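Local coordinates for hypothetical glycoside hydrolase (Parabacteroides distasonis, PDB 3TAW), which is of unknown function but is probably a glycoside-hydrolase-like protein with a five-bladed beta-propeller fold, at residues Glu111-Gly116 / Trp156-Pro161; Leu133-Trp138 / Arg144-Thr149; Phe200-Glu205 / Ile258-Asn263; Ala211-Asp214 / Asp218-Pro221. All coordinates share one frame; numbering follows the deposited sequence. Where two conformers were deposited one is given.

Interaction 1. Residues Glu111-Gly116 / Trp156-Pro161; sequences ENECPG and WTKFGP. With EDO (1,2-ethanediol), chain L.
In both Glu-113 and Lys-158, CG stands beside the backbone N and anti to the carbonyl carbon (chi1 -68° and -65°), and the chain beyond is extended. The two side chains therefore run out straight from opposite directions, one from the short helix 110-113 and the other from strand 157-161, until their charged ends meet. The ammonium NZ of Lys-158 lies 2.8 Å from OE1 of Glu-113, forming a hydrogen-bonded salt bridge that uses the syn lone pair of that oxygen. The other carboxylate oxygen, OE2, is engaged by Tyr-135 OH and Gln-137 NE2, so both ends of the group are gripped and its rotation is restrained. NZ is shared in turn with Asp-107 and the carbonyl of Tyr-103, while the ring of Phe-102 makes a cation-pi contact with the lysine.

One residue earlier, Asn-112 and Pro-161 approach from opposite directions, the amide nitrogen against the proline ring. Asn-112 ND2 comes to 3.4 Å from Pro-161 CG, a polar group resting on an apolar one. The same nitrogen gives a nearly straight hydrogen bond (171°) to O1 of an ethanediol molecule 3.0 Å away, and another to Gln-137 OE1; the diol also binds Glu-164. With little apolar surface shared, the helix and the edge strand of the blade are joined here chiefly by electrostatics, in which the lysine probably balances two acidic side chains at once.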
loop_
_atom_site.group_PDB
_atom_site.type_symbol
_atom_site.label_atom_id
_atom_site.label_comp_id
_atom_site.label_asym_id
_atom_site.label_seq_id
_atom_site.Cartn_x
_atom_site.Cartn_y
_atom_site.Cartn_z
ATOM N N GLU A 111 9.436 -2.792 20.385
ATOM C CA GLU A 111 8.228 -2.412 21.126
ATOM C C GLU A 111 7.067 -2.039 20.212
ATOM O O GLU A 111 5.916 -2.366 20.511
ATOM C CB GLU A 111 8.481 -1.261 22.108
ATOM C CG GLU A 111 7.358 -1.141 23.139
ATOM C CD GLU A 111 7.455 0.099 24.007
ATOM O OE1 GLU A 111 7.991 1.130 23.543
ATOM O OE2 GLU A 111 6.977 0.038 25.157
ATOM N N ASN A 112 7.368 -1.373 19.101
ATOM C CA ASN A 112 6.321 -0.910 18.200
ATOM C C ASN A 112 5.773 -2.023 17.310
ATOM O O ASN A 112 4.650 -1.930 16.814
ATOM C CB ASN A 112 6.830 0.214 17.312
ATOM C CG ASN A 112 7.012 1.526 18.045
ATOM O OD1 ASN A 112 6.906 1.601 19.280
ATOM N ND2 ASN A 112 7.302 2.583 17.277
ATOM N N GLU A 113 6.582 -3.058 17.108
ATOM C CA GLU A 113 6.278 -4.116 16.131
ATOM C C GLU A 113 5.924 -5.473 16.734
ATOM O O GLU A 113 5.550 -6.378 16.002
ATOM C CB GLU A 113 7.464 -4.273 15.180
ATOM C CG GLU A 113 7.656 -3.067 14.288
ATOM C CD GLU A 113 8.867 -3.155 13.365
ATOM O OE1 GLU A 113 9.579 -4.178 13.350
ATOM O OE2 GLU A 113 9.097 -2.150 12.670
ATOM N N CYS A 114 6.047 -5.593 18.064
ATOM C CA CYS A 114 5.739 -6.832 18.791
ATOM C C CYS A 114 4.388 -6.719 19.475
ATOM O O CYS A 114 4.143 -5.748 20.194
ATOM C CB CYS A 114 6.793 -7.110 19.866
ATOM S SG CYS A 114 6.466 -8.609 20.871
ATOM N N PRO A 115 3.513 -7.714 19.292
ATOM C CA PRO A 115 3.596 -8.972 18.515
ATOM C C PRO A 115 2.950 -8.969 17.138
ATOM O O PRO A 115 2.985 -9.998 16.452
ATOM C CB PRO A 115 2.846 -9.956 19.423
ATOM C CG PRO A 115 1.730 -9.111 19.988
ATOM C CD PRO A 115 2.280 -7.692 20.108
ATOM N N GLY A 116 2.383 -7.843 16.703
ATOM C CA GLY A 116 1.586 -7.818 15.481
ATOM C C GLY A 116 2.405 -7.751 14.203
ATOM O O GLY A 116 1.908 -8.090 13.118
ATOM N N TRP A 156 17.909 -4.393 5.408
ATOM C CA TRP A 156 17.103 -3.222 5.722
ATOM C C TRP A 156 17.608 -2.497 6.959
ATOM O O TRP A 156 18.059 -3.130 7.921
ATOM C CB TRP A 156 15.631 -3.605 5.964
ATOM C CG TRP A 156 14.916 -4.153 4.810
ATOM C CD1 TRP A 156 14.730 -5.472 4.494
ATOM C CD2 TRP A 156 14.243 -3.400 3.813
ATOM N NE1 TRP A 156 13.990 -5.579 3.348
ATOM C CE2 TRP A 156 13.667 -4.315 2.908
ATOM C CE3 TRP A 156 14.082 -2.026 3.587
ATOM C CZ2 TRP A 156 12.931 -3.902 1.791
ATOM C CZ3 TRP A 156 13.351 -1.619 2.476
ATOM C CH2 TRP A 156 12.787 -2.558 1.585
ATOM N N THR A 157 17.509 -1.174 6.941
ATOM C CA THR A 157 17.644 -0.330 8.122
ATOM C C THR A 157 16.275 0.226 8.495
ATOM O O THR A 157 15.621 0.869 7.673
ATOM C CB THR A 157 18.636 0.797 7.855
ATOM O OG1 THR A 157 19.912 0.200 7.569
ATOM C CG2 THR A 157 18.770 1.741 9.065
ATOM N N LYS A 158 15.838 -0.054 9.726
ATOM C CA LYS A 158 14.575 0.458 10.245
ATOM C C LYS A 158 14.826 1.799 10.916
ATOM O O LYS A 158 15.671 1.900 11.828
ATOM C CB LYS A 158 13.950 -0.516 11.236
ATOM C CG LYS A 158 13.524 -1.854 10.630
ATOM C CD LYS A 158 12.831 -2.723 11.652
ATOM C CE LYS A 158 12.539 -4.116 11.115
ATOM N NZ LYS A 158 11.967 -5.053 12.129
ATOM N N PHE A 159 14.116 2.837 10.480
ATOM C CA PHE A 159 14.270 4.179 11.064
ATOM C C PHE A 159 13.162 4.574 12.035
ATOM O O PHE A 159 13.231 5.638 12.673
ATOM C CB PHE A 159 14.387 5.212 9.944
ATOM C CG PHE A 159 15.653 5.091 9.156
ATOM C CD1 PHE A 159 16.811 5.711 9.598
ATOM C CD2 PHE A 159 15.695 4.349 7.981
ATOM C CE1 PHE A 159 18.001 5.588 8.886
ATOM C CE2 PHE A 159 16.880 4.236 7.252
ATOM C CZ PHE A 159 18.036 4.858 7.711
ATOM N N GLY A 160 12.177 3.709 12.187
ATOM C CA GLY A 160 11.066 3.954 13.088
ATOM C C GLY A 160 9.936 4.757 12.477
ATOM O O GLY A 160 9.921 5.008 11.262
ATOM N N PRO A 161 8.988 5.182 13.319
ATOM C CA PRO A 161 7.784 5.856 12.841
ATOM C C PRO A 161 8.059 7.109 12.029
ATOM O O PRO A 161 8.943 7.909 12.381
ATOM C CB PRO A 161 7.046 6.212 14.145
ATOM C CG PRO A 161 7.508 5.150 15.121
ATOM C CD PRO A 161 8.939 4.923 14.772
HETATM C C1 EDO L . 6.910 4.975 19.943
HETATM O O1 EDO L . 7.460 5.206 18.637
HETATM C C2 EDO L . 6.410 6.274 20.560
HETATM O O2 EDO L . 7.475 7.202 20.771
#

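Interaction 2. Residues Leu133-Trp138 / Arg144-Thr149; sequences LLYTQW and RLAVAT. With EDO (1,2-ethanediol), chain K.
The methyl group of Ala-146 fills a hollow between two side chains of the opposing strand, the ring of Tyr-135 and the amide of Gln-137. Its CB lies over one face of the tyrosine ring, displaced toward the rim and 4.2 Å from the centroid, as a CH-pi contact. On the glutamine side the same CB comes within 3.4 Å of CD. The phenol leans across the neighbouring strand because its CG sits between the backbone N and the carbonyl carbon (chi1 67°), a rotation that also brings CE1 to 4.1 Å from the methyl of Ala-148. The two small alanines thus leave room for one large ring.

On the other face of the sheet, Leu-134 CD1 is the bump. It settles between Val-147 CG2, at 3.8 Å, and Leu-145 CG, at 3.9 Å; the leucine and valine lie side by side and point the same way.

Between the two faces, strands 131-138 and 143-150 form an antiparallel hairpin within a propeller blade, held by paired backbone bonds at Leu-133/Ala-148, Tyr-135/Ala-146 and Gln-137/Arg-144. A water donates to Tyr-135 OH and to Val-147 O, each at 2.8 Å. The interface is consequently two-sided: the face with the leucine-valine cluster is mainly apolar, the other apolar near the strands but ending in a buried polar network that the glutamate of the neighbouring helix shares.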
loop_
_atom_site.group_PDB
_atom_site.type_symbol
_atom_site.label_atom_id
_atom_site.label_comp_id
_atom_site.label_asym_id
_atom_site.label_seq_id
_atom_site.Cartn_x
_atom_site.Cartn_y
_atom_site.Cartn_z
ATOM N N LEU A 133 10.635 1.776 2.081
ATOM C CA LEU A 133 9.522 0.958 2.513
ATOM C C LEU A 133 8.759 1.693 3.593
ATOM O O LEU A 133 9.338 2.077 4.621
ATOM C CB LEU A 133 10.075 -0.371 3.056
ATOM C CG LEU A 133 9.114 -1.343 3.725
ATOM C CD1 LEU A 133 8.000 -1.804 2.771
ATOM C CD2 LEU A 133 9.909 -2.559 4.290
ATOM N N LEU A 134 7.465 1.926 3.321
ATOM C CA LEU A 134 6.532 2.522 4.261
ATOM C C LEU A 134 5.568 1.432 4.641
ATOM O O LEU A 134 4.972 0.797 3.765
ATOM C CB LEU A 134 5.763 3.678 3.623
ATOM C CG LEU A 134 6.419 5.069 3.684
ATOM C CD1 LEU A 134 6.299 5.699 5.100
ATOM C CD2 LEU A 134 7.846 5.059 3.193
ATOM N N TYR A 135 5.427 1.191 5.951
ATOM C CA TYR A 135 4.658 0.055 6.455
ATOM C C TYR A 135 4.078 0.376 7.820
ATOM O O TYR A 135 4.409 1.402 8.418
ATOM C CB TYR A 135 5.552 -1.199 6.550
ATOM C CG TYR A 135 6.648 -1.103 7.600
ATOM C CD1 TYR A 135 7.831 -0.428 7.347
ATOM C CD2 TYR A 135 6.507 -1.725 8.842
ATOM C CE1 TYR A 135 8.839 -0.329 8.313
ATOM C CE2 TYR A 135 7.511 -1.659 9.804
ATOM C CZ TYR A 135 8.667 -0.964 9.535
ATOM O OH TYR A 135 9.656 -0.929 10.470
ATOM N N THR A 136 3.183 -0.486 8.287
ATOM C CA THR A 136 2.552 -0.304 9.583
ATOM C C THR A 136 3.214 -1.188 10.627
ATOM O O THR A 136 3.363 -2.395 10.422
ATOM C CB THR A 136 1.079 -0.722 9.548
ATOM O OG1 THR A 136 0.432 -0.110 8.434
ATOM C CG2 THR A 136 0.367 -0.344 10.885
ATOM N N GLN A 137 3.614 -0.584 11.730
ATOM C CA GLN A 137 4.082 -1.320 12.915
ATOM C C GLN A 137 2.860 -1.618 13.758
ATOM O O GLN A 137 2.069 -0.700 14.036
ATOM C CB GLN A 137 5.056 -0.468 13.722
ATOM C CG GLN A 137 6.258 0.047 12.933
ATOM C CD GLN A 137 7.191 0.831 13.813
ATOM O OE1 GLN A 137 6.778 1.830 14.435
ATOM N NE2 GLN A 137 8.458 0.409 13.880
ATOM N N TRP A 138 2.675 -2.870 14.163
ATOM C CA TRP A 138 1.507 -3.224 14.985
ATOM C C TRP A 138 1.933 -3.969 16.220
ATOM O O TRP A 138 2.544 -5.035 16.142
ATOM C CB TRP A 138 0.526 -4.049 14.183
ATOM C CG TRP A 138 -0.793 -4.450 14.821
ATOM C CD1 TRP A 138 -1.408 -5.661 14.687
ATOM C CD2 TRP A 138 -1.696 -3.635 15.607
ATOM N NE1 TRP A 138 -2.597 -5.659 15.328
ATOM C CE2 TRP A 138 -2.813 -4.430 15.896
ATOM C CE3 TRP A 138 -1.669 -2.316 16.073
ATOM C CZ2 TRP A 138 -3.892 -3.964 16.661
ATOM C CZ3 TRP A 138 -2.744 -1.843 16.805
ATOM C CH2 TRP A 138 -3.834 -2.672 17.102
ATOM N N ARG A 144 1.392 2.198 13.669
ATOM C CA ARG A 144 2.227 3.348 13.358
ATOM C C ARG A 144 2.876 3.186 11.998
ATOM O O ARG A 144 3.481 2.154 11.702
ATOM C CB ARG A 144 3.305 3.584 14.399
ATOM C CG ARG A 144 2.775 3.871 15.823
ATOM C CD ARG A 144 3.930 4.180 16.754
ATOM N NE ARG A 144 3.493 4.645 18.069
ATOM C CZ ARG A 144 3.170 3.863 19.095
ATOM N NH1 ARG A 144 3.211 2.545 18.986
ATOM N NH2 ARG A 144 2.773 4.414 20.243
ATOM N N LEU A 145 2.751 4.221 11.183
ATOM C CA LEU A 145 3.446 4.261 9.904
ATOM C C LEU A 145 4.940 4.417 10.169
ATOM O O LEU A 145 5.355 5.356 10.859
ATOM C CB LEU A 145 2.922 5.454 9.103
ATOM C CG LEU A 145 3.366 5.637 7.675
ATOM C CD1 LEU A 145 2.917 4.440 6.771
ATOM C CD2 LEU A 145 2.803 6.972 7.180
ATOM N N ALA A 146 5.750 3.547 9.581
ATOM C CA ALA A 146 7.188 3.568 9.807
ATOM C C ALA A 146 7.939 3.407 8.489
ATOM O O ALA A 146 7.361 3.032 7.463
ATOM C CB ALA A 146 7.586 2.463 10.837
ATOM N N VAL A 147 9.227 3.710 8.531
ATOM C CA VAL A 147 10.075 3.753 7.350
ATOM C C VAL A 147 11.284 2.832 7.481
ATOM O O VAL A 147 11.928 2.777 8.537
ATOM C CB VAL A 147 10.604 5.187 7.111
ATOM C CG1 VAL A 147 11.400 5.267 5.791
ATOM C CG2 VAL A 147 9.433 6.219 7.102
ATOM N N ALA A 148 11.604 2.121 6.405
ATOM C CA ALA A 148 12.847 1.382 6.330
ATOM C C ALA A 148 13.427 1.558 4.943
ATOM O O ALA A 148 12.685 1.820 3.972
ATOM C CB ALA A 148 12.620 -0.134 6.701
ATOM N N THR A 149 14.755 1.483 4.843
ATOM C CA THR A 149 15.423 1.583 3.557
ATOM C C THR A 149 16.421 0.439 3.302
ATOM O O THR A 149 16.933 -0.187 4.242
ATOM C CB THR A 149 16.132 2.943 3.344
ATOM O OG1 THR A 149 17.307 3.020 4.163
ATOM C CG2 THR A 149 15.192 4.132 3.679
HETATM C C1 EDO K . 2.625 8.057 14.169
HETATM O O1 EDO K . 1.777 6.928 14.247
HETATM C C2 EDO K . 4.070 7.762 13.743
HETATM O O2 EDO K . 4.309 7.621 12.341
HETATM O O HOH W 1 11.104 1.428 10.821
#

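Interaction 3. Residues Phe200-Glu205 / Ile258-Asn263; sequences FMYWGE and IVLLYN
Tyr-202 lies across Ile-258 and Leu-260, whose side chains project toward it from the facing strand. Leu-260 meets the root of the tyrosine: its CD2 is 4.0 Å from Tyr-202 CB and also close to the start of the ring. Ile-258 meets the far end, with CG2 3.9 Å from Tyr-202 CE1 and CD1 3.7 Å from Tyr-202 OH. Both aliphatic chains approach the ring obliquely, and the tyrosine spans from one to the other along the strand. No hydrogen bond joins the two segments.

Outside this first shell, Phe-200 supports the ring from its own strand, with CE1 3.6 Å above the tyrosine plane and offset toward the rim. Phe-288 of strand 281-288 stacks with the same tyrosine and also touches Leu-260, linking both sides of the contact. The hydroxyl, though set among hydrocarbon, hydrogen-bonds to the carbonyl of Pro-293, which satisfies the polar tip and helps to fix where the ring ends.

The position of the backbone is set one layer further out. Strand 199-203 pairs with strand 179-186 through backbone hydrogen bonds of Tyr-202 with Ser-180 and Phe-200 with Val-182, and strand 257-265 pairs with strand 244-254. At the Tyr-202/Leu-260 pair the CA atoms are 8.1 Å apart, too far for neighbours in a sheet, and the contact is made through side chains alone. Such packing, filled by aromatic and branched aliphatic residues, is consistent with adjacent blades of a beta-propeller, whose inner strands here are probably 179-186 and 244-254.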
loop_
_atom_site.group_PDB
_atom_site.type_symbol
_atom_site.label_atom_id
_atom_site.label_comp_id
_atom_site.label_asym_id
_atom_site.label_seq_id
_atom_site.Cartn_x
_atom_site.Cartn_y
_atom_site.Cartn_z
ATOM N N PHE A 200 7.220 14.019 -0.943
ATOM C CA PHE A 200 5.803 14.190 -0.637
ATOM C C PHE A 200 5.110 12.843 -0.594
ATOM O O PHE A 200 5.398 11.977 -1.398
ATOM C CB PHE A 200 5.130 15.071 -1.711
ATOM C CG PHE A 200 3.793 15.642 -1.296
ATOM C CD1 PHE A 200 2.634 14.925 -1.483
ATOM C CD2 PHE A 200 3.699 16.913 -0.743
ATOM C CE1 PHE A 200 1.397 15.442 -1.104
ATOM C CE2 PHE A 200 2.464 17.427 -0.354
ATOM C CZ PHE A 200 1.322 16.700 -0.540
HETATM N N MSE A 201 4.191 12.671 0.350
HETATM C CA MSE A 201 3.328 11.506 0.304
HETATM C C MSE A 201 1.906 11.850 0.702
HETATM O O MSE A 201 1.654 12.824 1.425
HETATM C CB MSE A 201 3.879 10.363 1.169
HETATM C CG MSE A 201 3.955 10.676 2.629
HETATM SE SE MSE A 201 4.761 9.231 3.648
HETATM C CE MSE A 201 4.196 9.882 5.376
ATOM N N TYR A 202 0.984 11.063 0.153
ATOM C CA TYR A 202 -0.402 11.006 0.605
ATOM C C TYR A 202 -0.454 9.837 1.570
ATOM O O TYR A 202 0.208 8.799 1.342
ATOM C CB TYR A 202 -1.369 10.807 -0.583
ATOM C CG TYR A 202 -1.239 11.906 -1.591
ATOM C CD1 TYR A 202 -0.312 11.819 -2.628
ATOM C CD2 TYR A 202 -2.013 13.055 -1.502
ATOM C CE1 TYR A 202 -0.160 12.849 -3.547
ATOM C CE2 TYR A 202 -1.857 14.106 -2.416
ATOM C CZ TYR A 202 -0.928 13.996 -3.429
ATOM O OH TYR A 202 -0.748 15.001 -4.353
ATOM N N TRP A 203 -1.178 9.976 2.669
ATOM C CA TRP A 203 -1.291 8.849 3.591
ATOM C C TRP A 203 -2.638 8.865 4.296
ATOM O O TRP A 203 -3.326 9.892 4.343
ATOM C CB TRP A 203 -0.111 8.846 4.589
ATOM C CG TRP A 203 -0.187 9.980 5.562
ATOM C CD1 TRP A 203 0.235 11.260 5.368
ATOM C CD2 TRP A 203 -0.804 9.946 6.846
ATOM N NE1 TRP A 203 -0.044 12.019 6.469
ATOM C CE2 TRP A 203 -0.686 11.234 7.399
ATOM C CE3 TRP A 203 -1.426 8.944 7.588
ATOM C CZ2 TRP A 203 -1.185 11.558 8.661
ATOM C CZ3 TRP A 203 -1.915 9.251 8.835
ATOM C CH2 TRP A 203 -1.807 10.561 9.364
ATOM N N GLY A 204 -3.019 7.715 4.830
ATOM C CA GLY A 204 -4.205 7.628 5.669
ATOM C C GLY A 204 -5.190 6.560 5.258
ATOM O O GLY A 204 -5.144 6.041 4.138
ATOM N N GLU A 205 -6.096 6.272 6.181
ATOM C CA GLU A 205 -7.188 5.314 6.024
ATOM C C GLU A 205 -8.566 6.017 6.121
ATOM O O GLU A 205 -9.403 5.847 5.260
ATOM C CB GLU A 205 -7.071 4.250 7.125
ATOM C CG GLU A 205 -8.178 3.227 7.159
ATOM C CD GLU A 205 -8.143 2.330 8.404
ATOM O OE1 GLU A 205 -7.645 2.740 9.478
ATOM O OE2 GLU A 205 -8.673 1.217 8.319
ATOM N N ILE A 258 -1.012 14.649 -10.323
ATOM C CA ILE A 258 -0.508 13.541 -9.517
ATOM C C ILE A 258 -1.647 12.550 -9.336
ATOM O O ILE A 258 -2.693 12.887 -8.784
ATOM C CB ILE A 258 0.054 14.011 -8.172
ATOM C CG1 ILE A 258 1.204 15.006 -8.374
ATOM C CG2 ILE A 258 0.525 12.805 -7.339
ATOM C CD1 ILE A 258 1.551 15.832 -7.132
ATOM N N VAL A 259 -1.457 11.342 -9.847
ATOM C CA VAL A 259 -2.475 10.310 -9.800
ATOM C C VAL A 259 -2.297 9.481 -8.530
ATOM O O VAL A 259 -1.220 8.949 -8.288
ATOM C CB VAL A 259 -2.392 9.385 -11.037
ATOM C CG1 VAL A 259 -3.479 8.315 -10.972
ATOM C CG2 VAL A 259 -2.518 10.211 -12.336
ATOM N N LEU A 260 -3.365 9.375 -7.737
ATOM C CA LEU A 260 -3.368 8.570 -6.523
ATOM C C LEU A 260 -4.401 7.465 -6.631
ATOM O O LEU A 260 -5.589 7.740 -6.724
ATOM C CB LEU A 260 -3.662 9.439 -5.300
ATOM C CG LEU A 260 -3.814 8.735 -3.950
ATOM C CD1 LEU A 260 -2.441 8.131 -3.515
ATOM C CD2 LEU A 260 -4.444 9.670 -2.841
ATOM N N LEU A 261 -3.942 6.215 -6.652
ATOM C CA LEU A 261 -4.820 5.074 -6.525
ATOM C C LEU A 261 -5.093 4.851 -5.037
ATOM O O LEU A 261 -4.183 4.889 -4.206
ATOM C CB LEU A 261 -4.195 3.819 -7.147
ATOM C CG LEU A 261 -4.351 3.598 -8.655
ATOM C CD1 LEU A 261 -3.768 4.752 -9.498
ATOM C CD2 LEU A 261 -3.732 2.275 -9.132
ATOM N N TYR A 262 -6.358 4.632 -4.705
ATOM C CA TYR A 262 -6.751 4.454 -3.303
ATOM C C TYR A 262 -7.900 3.466 -3.205
ATOM O O TYR A 262 -8.490 3.067 -4.219
ATOM C CB TYR A 262 -7.062 5.817 -2.671
ATOM C CG TYR A 262 -8.363 6.447 -3.107
ATOM C CD1 TYR A 262 -8.430 7.255 -4.249
ATOM C CD2 TYR A 262 -9.541 6.255 -2.380
ATOM C CE1 TYR A 262 -9.601 7.825 -4.641
ATOM C CE2 TYR A 262 -10.731 6.840 -2.773
ATOM C CZ TYR A 262 -10.757 7.628 -3.909
ATOM O OH TYR A 262 -11.918 8.213 -4.319
ATOM N N ASN A 263 -8.185 3.068 -1.978
ATOM C CA ASN A 263 -9.150 2.049 -1.638
ATOM C C ASN A 263 -10.320 2.644 -0.869
ATOM O O ASN A 263 -10.130 3.257 0.182
ATOM C CB ASN A 263 -8.433 1.004 -0.806
ATOM C CG ASN A 263 -7.296 0.354 -1.587
ATOM O OD1 ASN A 263 -7.558 -0.378 -2.544
ATOM N ND2 ASN A 263 -6.036 0.650 -1.218
#

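Interaction 4. Residues Ala211-Asp214 / Asp218-Pro221; sequences ATSD and DWDP
Thr-212 and Asp-220 form the antiparallel hydrogen-bonded pair of this short hairpin. Thr-212 N donates to Asp-220 O at 3.0 Å, and the return bond from Asp-220 N to Thr-212 O measures 2.8 Å. Next to them Ala-211 and Pro-221 make a non-hydrogen-bonded pair whose CA atoms are only 4.0 Å apart; at such a position the missing N-H of proline costs no bond between the two strands. Past Thr-212 the segments are joined by a side chain. Ser-213 OG, anti to its main-chain nitrogen (chi1 178°), donates a hydrogen bond to the carbonyl oxygen of Asp-218, 2.8 Å away, and also accepts from the N-H of Asn-215 in the connecting turn.

That serine has a second role. Its CB sits squarely over the six-membered ring of Trp-219, 3.5 Å from the centroid, in a CH-pi contact. The indole is also touched by the methyl of Ala-211, 4.0 Å from CE3, while Met-201 and Phe-163 pack against it from beyond the hairpin.

On the opposite face, a water links Thr-212 OG1 with Asp-220 OD2, to which it donates at 2.9 Å. At the turn end, Asp-218 O takes both the serine hydroxyl and a second water, which in turn accepts from Asp-214 N. The hairpin is therefore amphipathic: its indole packs into the interior, while its acidic groups are met by water and lysines, Lys-165 probably offsetting the charge of Asp-218 and Lys-198 that of Asp-214.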
loop_
_atom_site.group_PDB
_atom_site.type_symbol
_atom_site.label_atom_id
_atom_site.label_comp_id
_atom_site.label_asym_id
_atom_site.label_seq_id
_atom_site.Cartn_x
_atom_site.Cartn_y
_atom_site.Cartn_z
ATOM N N ALA A 211 2.003 14.491 3.845
ATOM C CA ALA A 211 3.183 14.837 4.617
ATOM C C ALA A 211 4.329 15.138 3.697
ATOM O O ALA A 211 4.381 14.649 2.567
ATOM C CB ALA A 211 3.561 13.700 5.573
ATOM N N THR A 212 5.249 15.957 4.189
ATOM C CA THR A 212 6.469 16.260 3.463
ATOM C C THR A 212 7.708 15.818 4.241
ATOM O O THR A 212 7.672 15.584 5.459
ATOM C CB THR A 212 6.541 17.765 3.145
ATOM O OG1 THR A 212 6.592 18.518 4.367
ATOM C CG2 THR A 212 5.335 18.193 2.328
ATOM N N SER A 213 8.824 15.735 3.537
ATOM C CA SER A 213 10.100 15.355 4.138
ATOM C C SER A 213 11.238 15.896 3.297
ATOM O O SER A 213 11.109 16.027 2.077
ATOM C CB SER A 213 10.232 13.828 4.183
ATOM O OG SER A 213 11.479 13.401 4.716
ATOM N N ASP A 214 12.361 16.186 3.965
ATOM C CA ASP A 214 13.620 16.467 3.279
ATOM C C ASP A 214 14.542 15.256 3.157
ATOM O O ASP A 214 15.486 15.298 2.375
ATOM C CB ASP A 214 14.404 17.562 4.016
ATOM C CG ASP A 214 13.666 18.882 4.051
ATOM O OD1 ASP A 214 13.124 19.302 2.996
ATOM O OD2 ASP A 214 13.644 19.508 5.136
ATOM N N ASP A 218 12.066 11.227 8.180
ATOM C CA ASP A 218 11.282 12.043 9.085
ATOM C C ASP A 218 10.294 12.854 8.245
ATOM O O ASP A 218 10.697 13.645 7.362
ATOM C CB ASP A 218 12.178 12.978 9.872
ATOM C CG ASP A 218 13.200 12.234 10.699
ATOM O OD1 ASP A 218 12.810 11.361 11.518
ATOM O OD2 ASP A 218 14.395 12.496 10.490
ATOM N N TRP A 219 9.015 12.640 8.523
ATOM C CA TRP A 219 7.932 13.236 7.755
ATOM C C TRP A 219 7.126 14.183 8.620
ATOM O O TRP A 219 6.900 13.894 9.789
ATOM C CB TRP A 219 7.026 12.135 7.191
ATOM C CG TRP A 219 7.729 11.321 6.159
ATOM C CD1 TRP A 219 8.565 10.263 6.372
ATOM C CD2 TRP A 219 7.676 11.506 4.733
ATOM N NE1 TRP A 219 9.052 9.790 5.171
ATOM C CE2 TRP A 219 8.515 10.527 4.154
ATOM C CE3 TRP A 219 6.991 12.390 3.894
ATOM C CZ2 TRP A 219 8.695 10.417 2.773
ATOM C CZ3 TRP A 219 7.187 12.282 2.515
ATOM C CH2 TRP A 219 8.027 11.309 1.983
ATOM N N ASP A 220 6.696 15.298 8.020
ATOM C CA ASP A 220 5.863 16.307 8.675
ATOM C C ASP A 220 4.466 16.293 8.058
ATOM O O ASP A 220 4.277 16.703 6.901
ATOM C CB ASP A 220 6.463 17.700 8.497
ATOM C CG ASP A 220 7.830 17.842 9.147
ATOM O OD1 ASP A 220 8.025 17.356 10.289
ATOM O OD2 ASP A 220 8.690 18.500 8.518
ATOM N N PRO A 221 3.474 15.832 8.822
ATOM C CA PRO A 221 2.088 15.848 8.339
ATOM C C PRO A 221 1.613 17.261 8.075
ATOM O O PRO A 221 1.956 18.178 8.834
ATOM C CB PRO A 221 1.312 15.229 9.494
ATOM C CG PRO A 221 2.297 14.344 10.139
ATOM C CD PRO A 221 3.575 15.152 10.120
HETATM O O HOH W 2 9.074 18.734 5.676
HETATM O O HOH W 3 12.521 15.780 6.903
#

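Interactions 1 and 2 belong together: their centres are 7 Å apart, strands 143-150 and 157-161 are neighbours in one blade, and they share the Glu-113 carboxylate, whose OE2 is 2.6 Å from Tyr-135 OH. Interactions 3 and 4 share the next sheet, where Met-201 O and Ala-211 N, 3.0 Å apart, probably hydrogen-bond. The two groups also meet: Val-147 CG2 lies 4.1 Å from Trp-219 NE1, and, in one of two conformers of selenomethionine Met-201, CE is 3.7 Å from Leu-145 CD2. Interactions 1 and 3 do not touch, their centres being about 22 Å apart. None of the four includes Asn-355 or Phe-356, the magnesium ligands at the C-terminus; ethanediol molecules are bound at interactions 1 and 2.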